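Local coordinates for mandelate racemase/muconate lactonizing protein (Paenibacillus sp., PDB 3V5C) that probably dehydrates galacturonate in a magnesium-dependent reaction, as an enolase-fold lyase of the mandelate racemase/muconate lactonizing family, at residues H177-L180 / W181-T184; T184-D187 / I188-R192; N210-N213 / L214-K218. The protein carries 1 engineered substitution. All blocks are in the same frame, centred on the assembly; numbering follows the deposited sequence.

Contact 1 of 3, residues H177-L180 / W181-T184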
loop_
_atom_site.group_PDB
_atom_site.type_symbol
_atom_site.label_atom_id
_atom_site.label_comp_id
_atom_site.label_asym_id
_atom_site.label_seq_id
_atom_site.Cartn_x
_atom_site.Cartn_y
_atom_site.Cartn_z
ATOM N N HIS A 177 11.524 -7.579 -20.899
ATOM C CA HIS A 177 12.869 -6.995 -20.866
ATOM C C HIS A 177 14.056 -7.914 -21.192
ATOM O O HIS A 177 15.139 -7.433 -21.547
ATOM C CB HIS A 177 13.120 -6.299 -19.527
ATOM C CG HIS A 177 12.108 -5.244 -19.196
ATOM N ND1 HIS A 177 12.002 -4.062 -19.901
ATOM C CD2 HIS A 177 11.157 -5.193 -18.233
ATOM C CE1 HIS A 177 11.024 -3.335 -19.392
ATOM N NE2 HIS A 177 10.491 -4.001 -18.385
ATOM N N MET A 178 13.864 -9.217 -21.028
ATOM C CA MET A 178 14.876 -10.217 -21.360
ATOM C C MET A 178 14.217 -11.278 -22.218
ATOM O O MET A 178 12.998 -11.385 -22.233
ATOM C CB MET A 178 15.400 -10.900 -20.092
ATOM C CG MET A 178 16.191 -10.031 -19.135
ATOM S SD MET A 178 16.846 -11.023 -17.787
ATOM C CE MET A 178 18.018 -12.077 -18.670
ATOM N N PRO A 179 15.016 -12.080 -22.928
ATOM C CA PRO A 179 14.470 -13.210 -23.679
ATOM C C PRO A 179 13.668 -14.085 -22.727
ATOM O O PRO A 179 14.010 -14.231 -21.551
ATOM C CB PRO A 179 15.724 -13.932 -24.178
ATOM C CG PRO A 179 16.722 -12.811 -24.340
ATOM C CD PRO A 179 16.467 -11.926 -23.135
ATOM N N LEU A 180 12.580 -14.647 -23.243
ATOM C CA LEU A 180 11.622 -15.380 -22.430
ATOM C C LEU A 180 12.227 -16.439 -21.504
ATOM O O LEU A 180 12.022 -16.417 -20.289
ATOM C CB LEU A 180 10.595 -16.034 -23.348
ATOM C CG LEU A 180 9.512 -16.849 -22.657
ATOM C CD1 LEU A 180 8.630 -15.941 -21.822
ATOM C CD2 LEU A 180 8.694 -17.616 -23.694
ATOM N N TRP A 181 12.965 -17.380 -22.075
ATOM C CA TRP A 181 13.459 -18.497 -21.286
ATOM C C TRP A 181 14.574 -18.088 -20.318
ATOM O O TRP A 181 14.556 -18.482 -19.160
ATOM C CB TRP A 181 13.870 -19.654 -22.201
ATOM C CG TRP A 181 12.721 -20.075 -23.069
ATOM C CD1 TRP A 181 12.605 -19.897 -24.419
ATOM C CD2 TRP A 181 11.499 -20.693 -22.642
ATOM N NE1 TRP A 181 11.400 -20.386 -24.860
ATOM C CE2 TRP A 181 10.702 -20.880 -23.790
ATOM C CE3 TRP A 181 11.009 -21.116 -21.406
ATOM C CZ2 TRP A 181 9.443 -21.478 -23.740
ATOM C CZ3 TRP A 181 9.750 -21.707 -21.355
ATOM C CH2 TRP A 181 8.983 -21.881 -22.514
ATOM N N GLU A 182 15.527 -17.296 -20.797
ATOM C CA GLU A 182 16.597 -16.801 -19.941
ATOM C C GLU A 182 16.040 -15.979 -18.787
ATOM O O GLU A 182 16.476 -16.124 -17.656
ATOM C CB GLU A 182 17.560 -15.941 -20.743
ATOM C CG GLU A 182 18.749 -15.500 -19.926
ATOM C CD GLU A 182 19.648 -14.522 -20.650
ATOM O OE1 GLU A 182 19.432 -14.263 -21.861
ATOM O OE2 GLU A 182 20.571 -14.000 -19.988
ATOM N N GLY A 183 15.078 -15.115 -19.083
ATOM C CA GLY A 183 14.514 -14.252 -18.053
ATOM C C GLY A 183 13.797 -15.054 -16.981
ATOM O O GLY A 183 13.841 -14.708 -15.788
ATOM N N THR A 184 13.103 -16.111 -17.398
ATOM C CA THR A 184 12.414 -16.965 -16.439
ATOM C C THR A 184 13.405 -17.743 -15.560
ATOM O O THR A 184 13.227 -17.853 -14.337
ATOM C CB THR A 184 11.396 -17.878 -17.155
ATOM O OG1 THR A 184 10.546 -17.065 -17.978
ATOM C CG2 THR A 184 10.538 -18.650 -16.155
#
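Met-178 reaches forward from the loop to lay its terminal methyl against the carboxylate of Glu-182, one turn ahead. The two side chains cross at about a right angle, and the bend at the end of the methionine chain (chi3 66°) brings CE to 3.5 Å from Glu-182 OE2. A long unbranched chain suits this place, since it can lay its sulfur along Gly-183, with Met-178 SD 4.0 Å from Gly-183 CA, and still meet Leu-140. Met-178 CB, too, faces the backbone of Gly-183. A beta carbon on Gly-183 would sit only about 3.1 Å from Pro-179 O, so the missing side chain lets the first turn close tightly over the loop.

Pro-179 is the N-cap. Its nitrogen carries no hydrogen, which costs little where the helix has not yet begun, and its carbonyl starts the helical bonding: Gly-183 N donates to Pro-179 O at 2.8 Å. The pyrrolidine ring runs alongside Glu-182, with Pro-179 CG 3.9 Å from Glu-182 OE1. A carboxylate in this first turn is likely to be stabilised by the partial positive charge of the helix start.

Leu-180 opens the helix and makes contact through both its side chain and its backbone carbonyl. Its CD2 methyl lies over one face of the Trp-181 six-membered ring in a CH-pi contact, 3.8 Å from Trp-181 CE2 and displaced toward the rim. Its carbonyl is gripped twice: Thr-184 OG1 donates at 2.8 Å and Thr-184 N at 3.1 Å to Leu-180 O, from opposite faces of the carbonyl plane. Threonine thus has its hydroxyl satisfied within its own helix.

The turn launches helix 180-198 after strand 167-170. Leu-180 and Thr-184 pack on Leu-216 of helix 214-223, and Trp-181 rests on Glu-219.

Contact 2 of 3, residues T184-D187 / I188-R192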
loop_
_atom_site.group_PDB
_atom_site.type_symbol
_atom_site.label_atom_id
_atom_site.label_comp_id
_atom_site.label_asym_id
_atom_site.label_seq_id
_atom_site.Cartn_x
_atom_site.Cartn_y
_atom_site.Cartn_z
ATOM N N THR A 184 13.103 -16.111 -17.398
ATOM C CA THR A 184 12.414 -16.965 -16.439
ATOM C C THR A 184 13.405 -17.743 -15.560
ATOM O O THR A 184 13.227 -17.853 -14.337
ATOM C CB THR A 184 11.396 -17.878 -17.155
ATOM O OG1 THR A 184 10.546 -17.065 -17.978
ATOM C CG2 THR A 184 10.538 -18.650 -16.155
ATOM N N LYS A 185 14.448 -18.297 -16.178
ATOM C CA LYS A 185 15.522 -18.933 -15.408
ATOM C C LYS A 185 16.130 -17.955 -14.387
ATOM O O LYS A 185 16.401 -18.320 -13.238
ATOM C CB LYS A 185 16.598 -19.469 -16.356
ATOM C CG LYS A 185 17.675 -20.304 -15.679
ATOM C CD LYS A 185 18.713 -20.775 -16.707
ATOM C CE LYS A 185 20.080 -20.996 -16.076
ATOM N NZ LYS A 185 21.149 -20.998 -17.114
ATOM N N ARG A 186 16.301 -16.708 -14.810
ATOM C CA ARG A 186 16.913 -15.678 -13.961
ATOM C C ARG A 186 15.970 -15.318 -12.818
ATOM O O ARG A 186 16.421 -15.178 -11.683
ATOM C CB ARG A 186 17.357 -14.456 -14.793
ATOM C CG ARG A 186 17.650 -13.158 -14.019
ATOM C CD ARG A 186 19.111 -12.790 -13.794
ATOM N NE ARG A 186 19.987 -12.735 -14.976
ATOM C CZ ARG A 186 20.482 -11.631 -15.547
ATOM N NH1 ARG A 186 20.179 -10.397 -15.118
ATOM N NH2 ARG A 186 21.311 -11.768 -16.573
ATOM N N ASP A 187 14.664 -15.205 -13.102
ATOM C CA ASP A 187 13.683 -14.974 -12.044
ATOM C C ASP A 187 13.862 -15.999 -10.936
ATOM O O ASP A 187 13.920 -15.653 -9.759
ATOM C CB ASP A 187 12.237 -15.143 -12.539
ATOM C CG ASP A 187 11.740 -14.011 -13.417
ATOM O OD1 ASP A 187 12.297 -12.886 -13.430
ATOM O OD2 ASP A 187 10.730 -14.277 -14.122
ATOM N N ILE A 188 13.897 -17.276 -11.330
ATOM C CA ILE A 188 13.942 -18.388 -10.375
ATOM C C ILE A 188 15.204 -18.305 -9.506
ATOM O O ILE A 188 15.127 -18.432 -8.283
ATOM C CB ILE A 188 13.900 -19.738 -11.099
ATOM C CG1 ILE A 188 12.507 -19.938 -11.707
ATOM C CG2 ILE A 188 14.212 -20.880 -10.112
ATOM C CD1 ILE A 188 12.436 -20.966 -12.826
ATOM N N ALA A 189 16.345 -18.092 -10.162
ATOM C CA ALA A 189 17.627 -17.993 -9.475
ATOM C C ALA A 189 17.611 -16.848 -8.473
ATOM O O ALA A 189 18.143 -16.970 -7.373
ATOM C CB ALA A 189 18.744 -17.773 -10.480
ATOM N N ILE A 190 17.034 -15.720 -8.872
ATOM C CA ILE A 190 16.950 -14.571 -7.973
ATOM C C ILE A 190 16.073 -14.869 -6.758
ATOM O O ILE A 190 16.423 -14.547 -5.620
ATOM C CB ILE A 190 16.457 -13.316 -8.725
ATOM C CG1 ILE A 190 17.554 -12.820 -9.674
ATOM C CG2 ILE A 190 16.038 -12.219 -7.740
ATOM C CD1 ILE A 190 17.132 -11.727 -10.631
ATOM N N VAL A 191 14.912 -15.460 -6.991
ATOM C CA VAL A 191 14.053 -15.803 -5.884
ATOM C C VAL A 191 14.746 -16.748 -4.910
ATOM O O VAL A 191 14.710 -16.534 -3.711
ATOM C CB VAL A 191 12.727 -16.368 -6.355
ATOM C CG1 VAL A 191 11.905 -16.798 -5.138
ATOM C CG2 VAL A 191 11.979 -15.304 -7.170
ATOM N N ARG A 192 15.399 -17.780 -5.433
ATOM C CA ARG A 192 16.167 -18.680 -4.580
ATOM C C ARG A 192 17.194 -17.906 -3.761
ATOM O O ARG A 192 17.328 -18.111 -2.556
ATOM C CB ARG A 192 16.920 -19.712 -5.424
ATOM C CG ARG A 192 16.068 -20.715 -6.142
ATOM C CD ARG A 192 16.945 -21.838 -6.706
ATOM N NE ARG A 192 16.139 -22.930 -7.237
ATOM C CZ ARG A 192 15.458 -23.780 -6.477
ATOM N NH1 ARG A 192 15.495 -23.659 -5.156
ATOM N NH2 ARG A 192 14.744 -24.750 -7.029
#
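Arg-186 and Ile-190, one turn apart, cross obliquely, the isoleucine tip lying against the aliphatic base of the arginine. Ile-190 CD1 touches Arg-186 CG at 3.7 Å and Arg-186 CD at 3.9 Å. The arginine chain then turns away, bent at chi2 (103°) and again at chi3, which carries its guanidinium off the methyl to a salt bridge with Asp-139 and a hydrogen bond to the carbonyl of Leu-142. Arginine suits the place because its methylenes can pack while its charged end reaches a distant acid.

Ile-188 and Ile-190 adopt the same first torsion, near -70°, with CG1 anti to the carbonyl carbon; each therefore leans back over the preceding turn. Ile-188 CG1 comes to 3.4 Å from Thr-184 O, while Ile-190 CG1 lies 3.3 Å from Arg-186 O. Val-191 does likewise with one branch, its CG2 standing 3.3 Å from Asp-187 O. These apolar branches lie close to the carbonyls that bond the helix together: Ile-190 N donates to Arg-186 O at 2.9 Å, and Val-191 N to Asp-187 O at 2.9 Å.

The CB of Asp-187 leaves the backbone on the side away from the following turn, and its buried carboxylate is held by partners outside the helix. Arg-173 makes a salt bridge to one oxygen, while Gly-172 N and the hydroxyl of Tyr-212 hydrogen-bond to the other, so its negative charge is probably well stabilised.

All of this belongs to helix 180-198, between strands 167-170 and 204-207 of a beta-alpha-beta unit. Branched apolar chains suit its packed sides: Ile-190 and Val-191 meet Ile-169 of the first strand, and Ile-188, with Thr-184, meets helix 214-223. Small Ala-189 allows close approach to helix 145-161, which Ile-190 also touches.

Contact 3 of 3, residues N210-N213 / L214-K218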
loop_
_atom_site.group_PDB
_atom_site.type_symbol
_atom_site.label_atom_id
_atom_site.label_comp_id
_atom_site.label_asym_id
_atom_site.label_seq_id
_atom_site.Cartn_x
_atom_site.Cartn_y
_atom_site.Cartn_z
ATOM N N ASN A 210 1.850 -9.309 -14.090
ATOM C CA ASN A 210 1.090 -9.936 -15.179
ATOM C C ASN A 210 1.889 -10.455 -16.372
ATOM O O ASN A 210 1.325 -10.743 -17.430
ATOM C CB ASN A 210 -0.013 -8.993 -15.669
ATOM C CG ASN A 210 -1.110 -8.808 -14.637
ATOM O OD1 ASN A 210 -1.339 -9.689 -13.793
ATOM N ND2 ASN A 210 -1.790 -7.671 -14.693
ATOM N N ALA A 211 3.196 -10.616 -16.193
ATOM C CA ALA A 211 4.058 -10.983 -17.313
ATOM C C ALA A 211 4.096 -12.474 -17.613
ATOM O O ALA A 211 4.706 -12.882 -18.596
ATOM C CB ALA A 211 5.464 -10.469 -17.080
ATOM N N TYR A 212 3.479 -13.298 -16.763
ATOM C CA TYR A 212 3.444 -14.724 -17.017
ATOM C C TYR A 212 2.156 -15.129 -17.751
ATOM O O TYR A 212 1.299 -14.284 -18.013
ATOM C CB TYR A 212 3.545 -15.488 -15.693
ATOM C CG TYR A 212 4.909 -15.453 -15.008
ATOM C CD1 TYR A 212 6.075 -15.104 -15.699
ATOM C CD2 TYR A 212 5.025 -15.807 -13.664
ATOM C CE1 TYR A 212 7.319 -15.099 -15.045
ATOM C CE2 TYR A 212 6.239 -15.804 -13.016
ATOM C CZ TYR A 212 7.374 -15.465 -13.703
ATOM O OH TYR A 212 8.560 -15.487 -13.005
ATOM N N ASN A 213 2.055 -16.413 -18.112
ATOM C CA ASN A 213 0.774 -17.074 -18.398
ATOM C C ASN A 213 0.723 -18.272 -17.443
ATOM O O ASN A 213 1.625 -18.423 -16.586
ATOM C CB ASN A 213 0.647 -17.463 -19.885
ATOM C CG ASN A 213 1.780 -18.362 -20.363
ATOM O OD1 ASN A 213 2.489 -18.982 -19.564
ATOM N ND2 ASN A 213 1.952 -18.438 -21.681
ATOM N N LEU A 214 -0.309 -19.101 -17.525
ATOM C CA LEU A 214 -0.489 -20.117 -16.507
ATOM C C LEU A 214 0.666 -21.128 -16.504
ATOM O O LEU A 214 1.140 -21.536 -15.440
ATOM C CB LEU A 214 -1.851 -20.795 -16.662
ATOM C CG LEU A 214 -2.186 -21.942 -15.711
ATOM C CD1 LEU A 214 -2.198 -21.479 -14.249
ATOM C CD2 LEU A 214 -3.555 -22.536 -16.104
ATOM N N ASN A 215 1.103 -21.548 -17.690
ATOM C CA ASN A 215 2.181 -22.531 -17.762
ATOM C C ASN A 215 3.539 -21.969 -17.323
ATOM O O ASN A 215 4.304 -22.667 -16.665
ATOM C CB ASN A 215 2.252 -23.212 -19.135
ATOM C CG ASN A 215 1.401 -24.470 -19.203
ATOM O OD1 ASN A 215 1.088 -25.066 -18.179
ATOM N ND2 ASN A 215 1.047 -24.896 -20.409
ATOM N N LEU A 216 3.843 -20.712 -17.661
ATOM C CA LEU A 216 5.056 -20.090 -17.119
ATOM C C LEU A 216 4.990 -20.071 -15.606
ATOM O O LEU A 216 5.986 -20.324 -14.922
ATOM C CB LEU A 216 5.237 -18.667 -17.630
ATOM C CG LEU A 216 5.877 -18.538 -18.999
ATOM C CD1 LEU A 216 5.681 -17.123 -19.549
ATOM C CD2 LEU A 216 7.371 -18.909 -18.937
ATOM N N THR A 217 3.803 -19.759 -15.086
ATOM C CA THR A 217 3.594 -19.691 -13.649
ATOM C C THR A 217 3.860 -21.032 -13.007
ATOM O O THR A 217 4.564 -21.106 -12.004
ATOM C CB THR A 217 2.169 -19.217 -13.336
ATOM O OG1 THR A 217 2.008 -17.902 -13.887
ATOM C CG2 THR A 217 1.951 -19.176 -11.826
ATOM N N LYS A 218 3.319 -22.094 -13.599
ATOM C CA LYS A 218 3.533 -23.427 -13.062
ATOM C C LYS A 218 5.005 -23.829 -13.148
ATOM O O LYS A 218 5.507 -24.527 -12.260
ATOM C CB LYS A 218 2.662 -24.442 -13.811
ATOM C CG LYS A 218 1.178 -24.280 -13.496
ATOM C CD LYS A 218 0.366 -25.261 -14.342
ATOM C CE LYS A 218 -1.096 -25.217 -13.933
ATOM N NZ LYS A 218 -1.914 -26.129 -14.797
#
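This is a helix N-cap, in which Asn-213 closes the first turn of helix 214-223 where the loop after strand 204-207 ends, in the TIM-barrel-like domain of the enolase fold. The side chain of Asn-213 accepts a capping bond from a backbone N-H that has no earlier helical carbonyl to use: Leu-216 N donates to Asn-213 OD1 at 2.9 Å. Asn-213 CG takes the crowded position between the backbone N and the carbonyl carbon (chi1 57°), and this folds the amide oxygen over the helix start, while the bond arrives nearly along the C=O axis of the amide. Asparagine suits a cap because its short chain ends in an acceptor at a suitable reach. Leu-216 in turn sets its CB 3.4 Å from Asn-213 OD1, and its side chain goes on to Leu-180 and Thr-184 of helix 180-198.

Just before the cap, Tyr-212 stands with its base against the turn. Tyr-212 CB is 4.1 Å from Leu-216 CB, the two side chains crossing at about a right angle, and the ring carbon Tyr-212 CD2 passes 3.7 Å from Thr-217 OG1; its hydroxyl, hydrogen-bonded to Asp-187 of helix 180-198, links loop and helix. Replacing Tyr-212 by an alanine would remove ring and hydroxyl, and would probably leave Asp-187 without one of its polar mates and open a gap beside Leu-216 and Thr-217. At the first residue of the helix, Leu-214 packs on Leu-242 and Leu-246 of helix 240-253.

Threonine suits position 217 because its hydroxyl can bond back to the cap residue. Asn-213 O accepts twice, from Thr-217 N at 3.0 Å and from Thr-217 OG1 at 2.8 Å, the hydroxyl standing 42° out of the carbonyl plane.

Overall arrangement
Followed from the N terminus, contact 1 ends the loop after strand 167-170 and begins helix 180-198; contact 2 carries straight on along that helix, sharing Thr-184 with it. Contact 3 comes after strand 204-207 and closes the start of the next helix, 214-223. All three are local turns set in series, so none nests within or crosses another. In space they converge: Leu-216 of contact 3 packs on Leu-180 and Thr-184, while Tyr-212 reaches Asp-187 of contact 2. Together they tie two successive helices of the barrel domain to each other, and contact 2 seats the first against strand 167-170.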